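PDB 1B9B: protein (triosephosphate isomerase), which catalyses, as a triosephosphate isomerase, the interconversion of dihydroxyacetone phosphate and glyceraldehyde 3-phosphate in glycolysis. Local coordinates for residues Glu38-Ser49 against Leu84-Ile93; Ile215-Ile224 against Glu245-Val253. One frame throughout, in Å; residues are numbered along the deposited sequence.

Contact 1 of 2, residues Glu38-Ser49 against Leu84-Ile93; sequences EIVVCPPFTALS and LQEIGVEYVI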
loop_
_atom_site.group_PDB
_atom_site.type_symbol
_atom_site.label_atom_id
_atom_site.label_comp_id
_atom_site.label_asym_id
_atom_site.label_seq_id
_atom_site.Cartn_x
_atom_site.Cartn_y
_atom_site.Cartn_z
ATOM N N GLU B 38 -36.014 -8.126 16.676
ATOM C CA GLU B 38 -34.841 -8.875 17.088
ATOM C C GLU B 38 -33.741 -8.113 17.775
ATOM O O GLU B 38 -33.285 -7.073 17.298
ATOM C CB GLU B 38 -34.264 -9.608 15.886
ATOM C CG GLU B 38 -35.301 -10.433 15.185
ATOM C CD GLU B 38 -34.738 -11.193 14.028
ATOM O OE1 GLU B 38 -34.020 -12.181 14.273
ATOM O OE2 GLU B 38 -35.005 -10.796 12.874
ATOM N N ILE B 39 -33.327 -8.647 18.919
ATOM C CA ILE B 39 -32.239 -8.061 19.682
ATOM C C ILE B 39 -31.082 -9.015 19.404
ATOM O O ILE B 39 -31.228 -10.234 19.518
ATOM C CB ILE B 39 -32.518 -8.037 21.216
ATOM C CG1 ILE B 39 -33.990 -7.732 21.501
ATOM C CG2 ILE B 39 -31.655 -6.971 21.875
ATOM C CD1 ILE B 39 -34.912 -8.927 21.322
ATOM N N VAL B 40 -29.941 -8.464 19.014
ATOM C CA VAL B 40 -28.783 -9.283 18.712
ATOM C C VAL B 40 -27.601 -8.823 19.533
ATOM O O VAL B 40 -27.300 -7.630 19.600
ATOM C CB VAL B 40 -28.419 -9.203 17.205
ATOM C CG1 VAL B 40 -27.030 -9.780 16.965
ATOM C CG2 VAL B 40 -29.450 -9.967 16.379
ATOM N N VAL B 41 -26.942 -9.782 20.171
ATOM C CA VAL B 41 -25.769 -9.493 20.980
ATOM C C VAL B 41 -24.560 -10.065 20.243
ATOM O O VAL B 41 -24.625 -11.175 19.703
ATOM C CB VAL B 41 -25.897 -10.135 22.373
ATOM C CG1 VAL B 41 -27.062 -9.508 23.125
ATOM C CG2 VAL B 41 -26.118 -11.628 22.233
ATOM N N CYS B 42 -23.467 -9.305 20.205
ATOM C CA CYS B 42 -22.263 -9.747 19.509
ATOM C C CYS B 42 -21.008 -9.721 20.373
ATOM O O CYS B 42 -20.243 -8.751 20.355
ATOM C CB CYS B 42 -22.035 -8.891 18.264
ATOM S SG CYS B 42 -23.388 -8.960 17.091
ATOM N N PRO B 43 -20.781 -10.792 21.145
ATOM C CA PRO B 43 -19.606 -10.887 22.017
ATOM C C PRO B 43 -18.359 -11.324 21.245
ATOM O O PRO B 43 -18.464 -11.788 20.110
ATOM C CB PRO B 43 -20.037 -11.920 23.053
ATOM C CG PRO B 43 -20.922 -12.830 22.260
ATOM C CD PRO B 43 -21.741 -11.876 21.431
ATOM N N PRO B 44 -17.161 -11.163 21.844
ATOM C CA PRO B 44 -15.899 -11.557 21.201
ATOM C C PRO B 44 -15.854 -13.072 21.040
ATOM O O PRO B 44 -16.462 -13.795 21.824
ATOM C CB PRO B 44 -14.844 -11.063 22.181
ATOM C CG PRO B 44 -15.498 -9.879 22.816
ATOM C CD PRO B 44 -16.899 -10.374 23.060
ATOM N N PHE B 45 -15.141 -13.553 20.027
ATOM C CA PHE B 45 -15.037 -14.995 19.782
ATOM C C PHE B 45 -14.818 -15.803 21.060
ATOM O O PHE B 45 -15.537 -16.767 21.331
ATOM C CB PHE B 45 -13.880 -15.298 18.829
ATOM C CG PHE B 45 -14.045 -14.721 17.467
ATOM C CD1 PHE B 45 -15.141 -15.070 16.679
ATOM C CD2 PHE B 45 -13.092 -13.854 16.954
ATOM C CE1 PHE B 45 -15.282 -14.564 15.393
ATOM C CE2 PHE B 45 -13.222 -13.342 15.673
ATOM C CZ PHE B 45 -14.320 -13.699 14.888
ATOM N N THR B 46 -13.804 -15.410 21.828
ATOM C CA THR B 46 -13.459 -16.089 23.068
ATOM C C THR B 46 -14.684 -16.448 23.893
ATOM O O THR B 46 -14.773 -17.554 24.427
ATOM C CB THR B 46 -12.528 -15.220 23.936
ATOM O OG1 THR B 46 -13.186 -13.991 24.272
ATOM C CG2 THR B 46 -11.232 -14.926 23.196
ATOM N N ALA B 47 -15.637 -15.522 23.970
ATOM C CA ALA B 47 -16.846 -15.721 24.764
ATOM C C ALA B 47 -18.152 -16.003 24.022
ATOM O O ALA B 47 -19.203 -15.538 24.446
ATOM C CB ALA B 47 -17.042 -14.525 25.669
ATOM N N LEU B 48 -18.115 -16.765 22.938
ATOM C CA LEU B 48 -19.351 -17.048 22.217
ATOM C C LEU B 48 -20.027 -18.304 22.713
ATOM O O LEU B 48 -21.233 -18.325 22.909
ATOM C CB LEU B 48 -19.101 -17.192 20.715
ATOM C CG LEU B 48 -18.711 -15.945 19.925
ATOM C CD1 LEU B 48 -18.502 -16.332 18.473
ATOM C CD2 LEU B 48 -19.789 -14.890 20.041
ATOM N N SER B 49 -19.244 -19.356 22.897
ATOM C CA SER B 49 -19.764 -20.638 23.362
ATOM C C SER B 49 -20.509 -20.522 24.682
ATOM O O SER B 49 -21.546 -21.152 24.878
ATOM C CB SER B 49 -18.620 -21.644 23.525
ATOM O OG SER B 49 -19.063 -22.811 24.199
ATOM N N LEU B 84 -18.647 -20.744 13.560
ATOM C CA LEU B 84 -19.701 -19.878 14.082
ATOM C C LEU B 84 -21.058 -20.563 14.018
ATOM O O LEU B 84 -21.887 -20.430 14.922
ATOM C CB LEU B 84 -19.755 -18.578 13.286
ATOM C CG LEU B 84 -18.596 -17.619 13.555
ATOM C CD1 LEU B 84 -18.735 -16.370 12.716
ATOM C CD2 LEU B 84 -18.575 -17.255 15.026
ATOM N N GLN B 85 -21.283 -21.304 12.941
ATOM C CA GLN B 85 -22.546 -22.006 12.775
ATOM C C GLN B 85 -22.779 -23.086 13.829
ATOM O O GLN B 85 -23.915 -23.331 14.218
ATOM C CB GLN B 85 -22.632 -22.619 11.384
ATOM C CG GLN B 85 -23.844 -23.486 11.204
ATOM C CD GLN B 85 -24.065 -23.856 9.769
ATOM O OE1 GLN B 85 -23.194 -24.441 9.124
ATOM N NE2 GLN B 85 -25.240 -23.517 9.247
ATOM N N GLU B 86 -21.719 -23.744 14.283
ATOM C CA GLU B 86 -21.869 -24.776 15.304
ATOM C C GLU B 86 -22.415 -24.150 16.590
ATOM O O GLU B 86 -23.409 -24.617 17.148
ATOM C CB GLU B 86 -20.525 -25.444 15.595
ATOM C CG GLU B 86 -20.541 -26.312 16.845
ATOM C CD GLU B 86 -19.156 -26.689 17.327
ATOM O OE1 GLU B 86 -18.297 -25.792 17.448
ATOM O OE2 GLU B 86 -18.929 -27.883 17.596
ATOM N N ILE B 87 -21.758 -23.086 17.044
ATOM C CA ILE B 87 -22.149 -22.379 18.264
ATOM C C ILE B 87 -23.550 -21.786 18.179
ATOM O O ILE B 87 -24.120 -21.390 19.193
ATOM C CB ILE B 87 -21.178 -21.216 18.581
ATOM C CG1 ILE B 87 -19.735 -21.733 18.629
ATOM C CG2 ILE B 87 -21.584 -20.543 19.902
ATOM C CD1 ILE B 87 -18.701 -20.650 18.853
ATOM N N GLY B 88 -24.100 -21.708 16.973
ATOM C CA GLY B 88 -25.431 -21.151 16.819
ATOM C C GLY B 88 -25.472 -19.643 16.622
ATOM O O GLY B 88 -26.353 -18.965 17.143
ATOM N N VAL B 89 -24.508 -19.111 15.878
ATOM C CA VAL B 89 -24.460 -17.681 15.594
ATOM C C VAL B 89 -25.427 -17.456 14.429
ATOM O O VAL B 89 -25.489 -18.274 13.508
ATOM C CB VAL B 89 -23.031 -17.250 15.179
ATOM C CG1 VAL B 89 -22.989 -15.767 14.857
ATOM C CG2 VAL B 89 -22.057 -17.566 16.293
ATOM N N GLU B 90 -26.196 -16.370 14.474
ATOM C CA GLU B 90 -27.148 -16.076 13.404
ATOM C C GLU B 90 -26.770 -14.834 12.600
ATOM O O GLU B 90 -27.087 -14.723 11.418
ATOM C CB GLU B 90 -28.556 -15.913 13.979
ATOM C CG GLU B 90 -29.240 -17.235 14.285
ATOM C CD GLU B 90 -30.623 -17.058 14.881
ATOM O OE1 GLU B 90 -30.717 -16.714 16.078
ATOM O OE2 GLU B 90 -31.618 -17.255 14.151
ATOM N N TYR B 91 -26.084 -13.904 13.250
ATOM C CA TYR B 91 -25.669 -12.678 12.596
ATOM C C TYR B 91 -24.171 -12.500 12.659
ATOM O O TYR B 91 -23.529 -12.902 13.629
ATOM C CB TYR B 91 -26.344 -11.469 13.243
ATOM C CG TYR B 91 -27.826 -11.405 12.982
ATOM C CD1 TYR B 91 -28.717 -12.225 13.682
ATOM C CD2 TYR B 91 -28.338 -10.554 12.006
ATOM C CE1 TYR B 91 -30.084 -12.196 13.409
ATOM C CE2 TYR B 91 -29.700 -10.519 11.727
ATOM C CZ TYR B 91 -30.567 -11.340 12.427
ATOM O OH TYR B 91 -31.911 -11.308 12.132
ATOM N N VAL B 92 -23.624 -11.893 11.614
ATOM C CA VAL B 92 -22.203 -11.632 11.536
ATOM C C VAL B 92 -21.984 -10.228 10.998
ATOM O O VAL B 92 -22.416 -9.906 9.887
ATOM C CB VAL B 92 -21.491 -12.607 10.585
ATOM C CG1 VAL B 92 -20.053 -12.205 10.448
ATOM C CG2 VAL B 92 -21.598 -14.021 11.095
ATOM N N ILE B 93 -21.329 -9.384 11.786
ATOM C CA ILE B 93 -21.041 -8.035 11.333
ATOM C C ILE B 93 -19.949 -8.213 10.296
ATOM O O ILE B 93 -19.010 -8.970 10.514
ATOM C CB ILE B 93 -20.502 -7.156 12.478
ATOM C CG1 ILE B 93 -21.577 -7.003 13.555
ATOM C CG2 ILE B 93 -20.080 -5.799 11.941
ATOM C CD1 ILE B 93 -21.138 -6.208 14.758
#
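Inside the TIM barrel, Val40 and Glu38 of strand 38-42 meet Tyr91 of strand 91-94 across its interior, with strand 61-64 lying between the two in the sheet. The short strand axes come within 8.5 Å at 57°, so side chains do the joining. Val40 CG2 sits over one face of the Tyr91 ring in a CH-pi contact, 3.9 Å from the centroid and offset toward the rim. The ring lies across Glu38, its plane turned 71° from the carboxylate. Tyr91 OH faces both oxygens, at 3.1 Å from Glu38 OE1 and 3.2 Å from Glu38 OE2; either hydrogen bond would be weak, and the firmer partner of the carboxylate is Lys61, in a salt bridge to OE1. Further along the strands, Cys42 SG meets Ile93 CD1 at 4.3 Å.

Outside the barrel wall the two segments meet again. Leu48 sends CD1 to Leu84 CD2 at 3.6 Å, while its CB faces Ile87 CD1. The torsions of Leu84 (CG anti to the carbonyl carbon, chi1 -73°) bring CD2 also to the edge of the Phe45 ring. Gly88 then ends helix 81-87 in a Schellman motif, Val89 N bonding Leu84 O at 3.1 Å. Nearby, Glu86 bonds Ile17 N and Ser18 N of the second subunit. Parallel strands meeting through inward side chains, with helices packed outside them, are typical of the (beta/alpha)8 barrel.

Contact 2 of 2, residues Ile215-Ile224 against Glu245-Val253; sequences IKPDNFLGLI and ELARIMRGV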
loop_
_atom_site.group_PDB
_atom_site.type_symbol
_atom_site.label_atom_id
_atom_site.label_comp_id
_atom_site.label_asym_id
_atom_site.label_seq_id
_atom_site.Cartn_x
_atom_site.Cartn_y
_atom_site.Cartn_z
ATOM N N ILE B 215 -25.568 5.964 18.667
ATOM C CA ILE B 215 -26.860 5.640 19.248
ATOM C C ILE B 215 -26.859 5.629 20.772
ATOM O O ILE B 215 -26.342 4.703 21.390
ATOM C CB ILE B 215 -27.356 4.260 18.773
ATOM C CG1 ILE B 215 -27.463 4.237 17.245
ATOM C CG2 ILE B 215 -28.694 3.944 19.421
ATOM C CD1 ILE B 215 -27.809 2.875 16.668
ATOM N N LYS B 216 -27.436 6.665 21.373
ATOM C CA LYS B 216 -27.547 6.759 22.826
ATOM C C LYS B 216 -29.010 6.498 23.180
ATOM O O LYS B 216 -29.875 6.536 22.305
ATOM C CB LYS B 216 -27.122 8.143 23.307
ATOM C CG LYS B 216 -25.626 8.284 23.469
ATOM C CD LYS B 216 -25.237 9.713 23.797
ATOM C CE LYS B 216 -23.793 9.793 24.265
ATOM N NZ LYS B 216 -22.852 9.188 23.282
ATOM N N PRO B 217 -29.310 6.231 24.461
ATOM C CA PRO B 217 -30.697 5.965 24.859
ATOM C C PRO B 217 -31.671 7.141 24.685
ATOM O O PRO B 217 -32.886 6.937 24.599
ATOM C CB PRO B 217 -30.554 5.520 26.314
ATOM C CG PRO B 217 -29.396 6.340 26.783
ATOM C CD PRO B 217 -28.419 6.213 25.634
ATOM N N ASP B 218 -31.140 8.360 24.616
ATOM C CA ASP B 218 -31.979 9.546 24.457
ATOM C C ASP B 218 -32.334 9.865 23.001
ATOM O O ASP B 218 -33.510 10.033 22.663
ATOM C CB ASP B 218 -31.289 10.761 25.071
ATOM C CG ASP B 218 -29.981 11.086 24.390
ATOM O OD1 ASP B 218 -29.047 10.263 24.501
ATOM O OD2 ASP B 218 -29.893 12.152 23.738
ATOM N N ASN B 219 -31.317 9.948 22.146
ATOM C CA ASN B 219 -31.514 10.271 20.735
ATOM C C ASN B 219 -32.103 9.137 19.910
ATOM O O ASN B 219 -32.768 9.365 18.908
ATOM C CB ASN B 219 -30.188 10.710 20.106
ATOM C CG ASN B 219 -29.120 9.644 20.206
ATOM O OD1 ASN B 219 -29.385 8.472 19.954
ATOM N ND2 ASN B 219 -27.904 10.043 20.564
ATOM N N PHE B 220 -31.868 7.910 20.330
ATOM C CA PHE B 220 -32.372 6.779 19.575
ATOM C C PHE B 220 -33.841 6.866 19.146
ATOM O O PHE B 220 -34.224 6.296 18.125
ATOM C CB PHE B 220 -32.151 5.486 20.351
ATOM C CG PHE B 220 -32.529 4.269 19.583
ATOM C CD1 PHE B 220 -31.900 3.977 18.379
ATOM C CD2 PHE B 220 -33.541 3.433 20.036
ATOM C CE1 PHE B 220 -32.276 2.872 17.633
ATOM C CE2 PHE B 220 -33.927 2.319 19.296
ATOM C CZ PHE B 220 -33.293 2.037 18.092
ATOM N N LEU B 221 -34.665 7.572 19.913
ATOM C CA LEU B 221 -36.082 7.691 19.571
ATOM C C LEU B 221 -36.251 8.551 18.314
ATOM O O LEU B 221 -37.122 8.295 17.479
ATOM C CB LEU B 221 -36.855 8.296 20.758
ATOM C CG LEU B 221 -38.393 8.383 20.790
ATOM C CD1 LEU B 221 -38.857 9.617 20.028
ATOM C CD2 LEU B 221 -39.024 7.105 20.236
ATOM N N GLY B 222 -35.398 9.560 18.175
ATOM C CA GLY B 222 -35.480 10.436 17.022
ATOM C C GLY B 222 -34.981 9.816 15.732
ATOM O O GLY B 222 -35.042 10.442 14.681
ATOM N N LEU B 223 -34.483 8.588 15.802
ATOM C CA LEU B 223 -33.978 7.914 14.617
ATOM C C LEU B 223 -34.901 6.784 14.181
ATOM O O LEU B 223 -35.354 6.768 13.042
ATOM C CB LEU B 223 -32.569 7.386 14.876
ATOM C CG LEU B 223 -31.506 8.467 15.114
ATOM C CD1 LEU B 223 -30.301 7.854 15.778
ATOM C CD2 LEU B 223 -31.106 9.126 13.813
ATOM N N ILE B 224 -35.197 5.844 15.071
ATOM C CA ILE B 224 -36.071 4.734 14.690
ATOM C C ILE B 224 -37.416 5.184 14.155
ATOM O O ILE B 224 -38.124 4.410 13.513
ATOM C CB ILE B 224 -36.334 3.757 15.860
ATOM C CG1 ILE B 224 -36.226 4.493 17.194
ATOM C CG2 ILE B 224 -35.397 2.567 15.762
ATOM C CD1 ILE B 224 -37.302 5.532 17.406
ATOM N N GLU B 245 -32.541 -0.370 27.718
ATOM C CA GLU B 245 -33.373 0.820 27.637
ATOM C C GLU B 245 -33.767 0.984 26.170
ATOM O O GLU B 245 -34.951 1.027 25.826
ATOM C CB GLU B 245 -32.567 2.032 28.104
ATOM C CG GLU B 245 -33.389 3.147 28.729
ATOM C CD GLU B 245 -32.525 4.309 29.200
ATOM O OE1 GLU B 245 -31.524 4.060 29.910
ATOM O OE2 GLU B 245 -32.852 5.470 28.865
ATOM N N LEU B 246 -32.751 1.071 25.314
ATOM C CA LEU B 246 -32.947 1.210 23.876
ATOM C C LEU B 246 -33.953 0.176 23.411
ATOM O O LEU B 246 -34.865 0.483 22.652
ATOM C CB LEU B 246 -31.635 0.970 23.142
ATOM C CG LEU B 246 -30.493 1.916 23.474
ATOM C CD1 LEU B 246 -29.213 1.427 22.819
ATOM C CD2 LEU B 246 -30.850 3.303 23.000
ATOM N N ALA B 247 -33.771 -1.056 23.869
ATOM C CA ALA B 247 -34.663 -2.145 23.497
ATOM C C ALA B 247 -36.098 -1.804 23.881
ATOM O O ALA B 247 -37.048 -2.225 23.215
ATOM C CB ALA B 247 -34.225 -3.440 24.182
ATOM N N ARG B 248 -36.242 -1.036 24.960
ATOM C CA ARG B 248 -37.553 -0.624 25.456
ATOM C C ARG B 248 -38.145 0.365 24.463
ATOM O O ARG B 248 -39.257 0.173 23.965
ATOM C CB ARG B 248 -37.419 0.044 26.833
ATOM C CG ARG B 248 -38.364 -0.508 27.905
ATOM C CD ARG B 248 -37.632 -1.422 28.886
ATOM N NE ARG B 248 -38.503 -2.476 29.403
ATOM C CZ ARG B 248 -38.122 -3.427 30.253
ATOM N NH1 ARG B 248 -36.872 -3.471 30.705
ATOM N NH2 ARG B 248 -38.992 -4.350 30.640
ATOM N N ILE B 249 -37.379 1.419 24.187
ATOM C CA ILE B 249 -37.767 2.466 23.249
ATOM C C ILE B 249 -38.288 1.875 21.941
ATOM O O ILE B 249 -39.395 2.187 21.496
ATOM C CB ILE B 249 -36.568 3.365 22.935
ATOM C CG1 ILE B 249 -36.032 3.959 24.237
ATOM C CG2 ILE B 249 -36.963 4.441 21.953
ATOM C CD1 ILE B 249 -34.784 4.787 24.073
ATOM N N MET B 250 -37.484 1.018 21.328
ATOM C CA MET B 250 -37.864 0.387 20.079
ATOM C C MET B 250 -39.206 -0.339 20.158
ATOM O O MET B 250 -39.930 -0.438 19.160
ATOM C CB MET B 250 -36.778 -0.596 19.641
ATOM C CG MET B 250 -35.903 -0.072 18.515
ATOM S SD MET B 250 -34.930 -1.366 17.724
ATOM C CE MET B 250 -36.220 -2.573 17.384
ATOM N N ARG B 251 -39.538 -0.846 21.340
ATOM C CA ARG B 251 -40.786 -1.575 21.527
ATOM C C ARG B 251 -41.986 -0.630 21.441
ATOM O O ARG B 251 -43.101 -1.039 21.100
ATOM C CB ARG B 251 -40.770 -2.280 22.883
ATOM C CG ARG B 251 -41.575 -3.559 22.917
ATOM C CD ARG B 251 -43.020 -3.319 22.529
ATOM N NE ARG B 251 -43.823 -4.532 22.629
ATOM C CZ ARG B 251 -43.867 -5.308 23.709
ATOM N NH1 ARG B 251 -43.147 -5.003 24.788
ATOM N NH2 ARG B 251 -44.641 -6.388 23.717
ATOM N N GLY B 252 -41.739 0.642 21.742
ATOM C CA GLY B 252 -42.796 1.633 21.705
ATOM C C GLY B 252 -42.896 2.292 20.350
ATOM O O GLY B 252 -43.028 3.511 20.248
ATOM N N VAL B 253 -42.828 1.481 19.303
ATOM C CA VAL B 253 -42.901 1.974 17.939
ATOM C C VAL B 253 -43.420 0.822 17.110
ATOM O O VAL B 253 -43.357 0.835 15.884
ATOM C CB VAL B 253 -41.512 2.398 17.425
ATOM C CG1 VAL B 253 -41.601 2.840 15.999
ATOM C CG2 VAL B 253 -40.972 3.542 18.266
#
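Phe220 and Pro217, in the connection that leads from strand 208-211 to strand 231-234 of the TIM barrel, pack against Leu246, Ile249 and Met250 of the last helix, 242-251. Phe220 swings CG away from its own backbone N (chi1 -175°), which carries the ring toward this helix. Leu246 reaches in with one methyl: its CD2 lies 3.7 Å from Phe220 CB and 4.0 Å from Pro217 CB, with Ile215 CG2 at 4.2 Å. One turn on, Ile249 has CG2 anti to its backbone N, and that branch touches two neighbours, 3.8 Å from Leu221 CD2 and 4.0 Å from Phe220 CD2. Met250 comes to the ring's edge in a Met-aromatic contact, its SD 5.1 Å from the Phe220 centroid and 83° off the ring normal. Met250 also packs on Leu5, Leu7 and Phe37. An alanine in place of Phe220 would probably leave a gap beside Leu246 and Ile249 and rob the Met250 sulfur of its aromatic partner.

Toward solvent, the exposed Glu245 lays its carboxylate beside Pro217 CB. No hydrogen bond crosses between the two segments. The turn into the weakly bonded helix 221-224 is instead braced from within: the Asn219 side chain folds back, and its OD1 accepts Lys216 N at 3.0 Å, the donor tilted 23° from the amide carbonyl plane.

Overall arrangement
The two contacts follow one another along the chain, contact 1 finishing before contact 2 begins. Their centres lie 23 Å apart and their nearest atoms about 5 Å, without touching. Strand 6-10 links them. Its Ala8 and Asn10 meet Val40 and Ile93 of contact 1, and its Leu7 bonds the backbone of strand 38-42 while also receiving Ala247 and Met250 of contact 2. Contact 1 lies partly in the barrel interior and reaches the second subunit at its outer end, whereas contact 2 packs on the outer layer near the C-terminus and meets no other subunit. Strand 6-10, next to strand 231-234 in the sheet, is what brings the two regions together in one barrel.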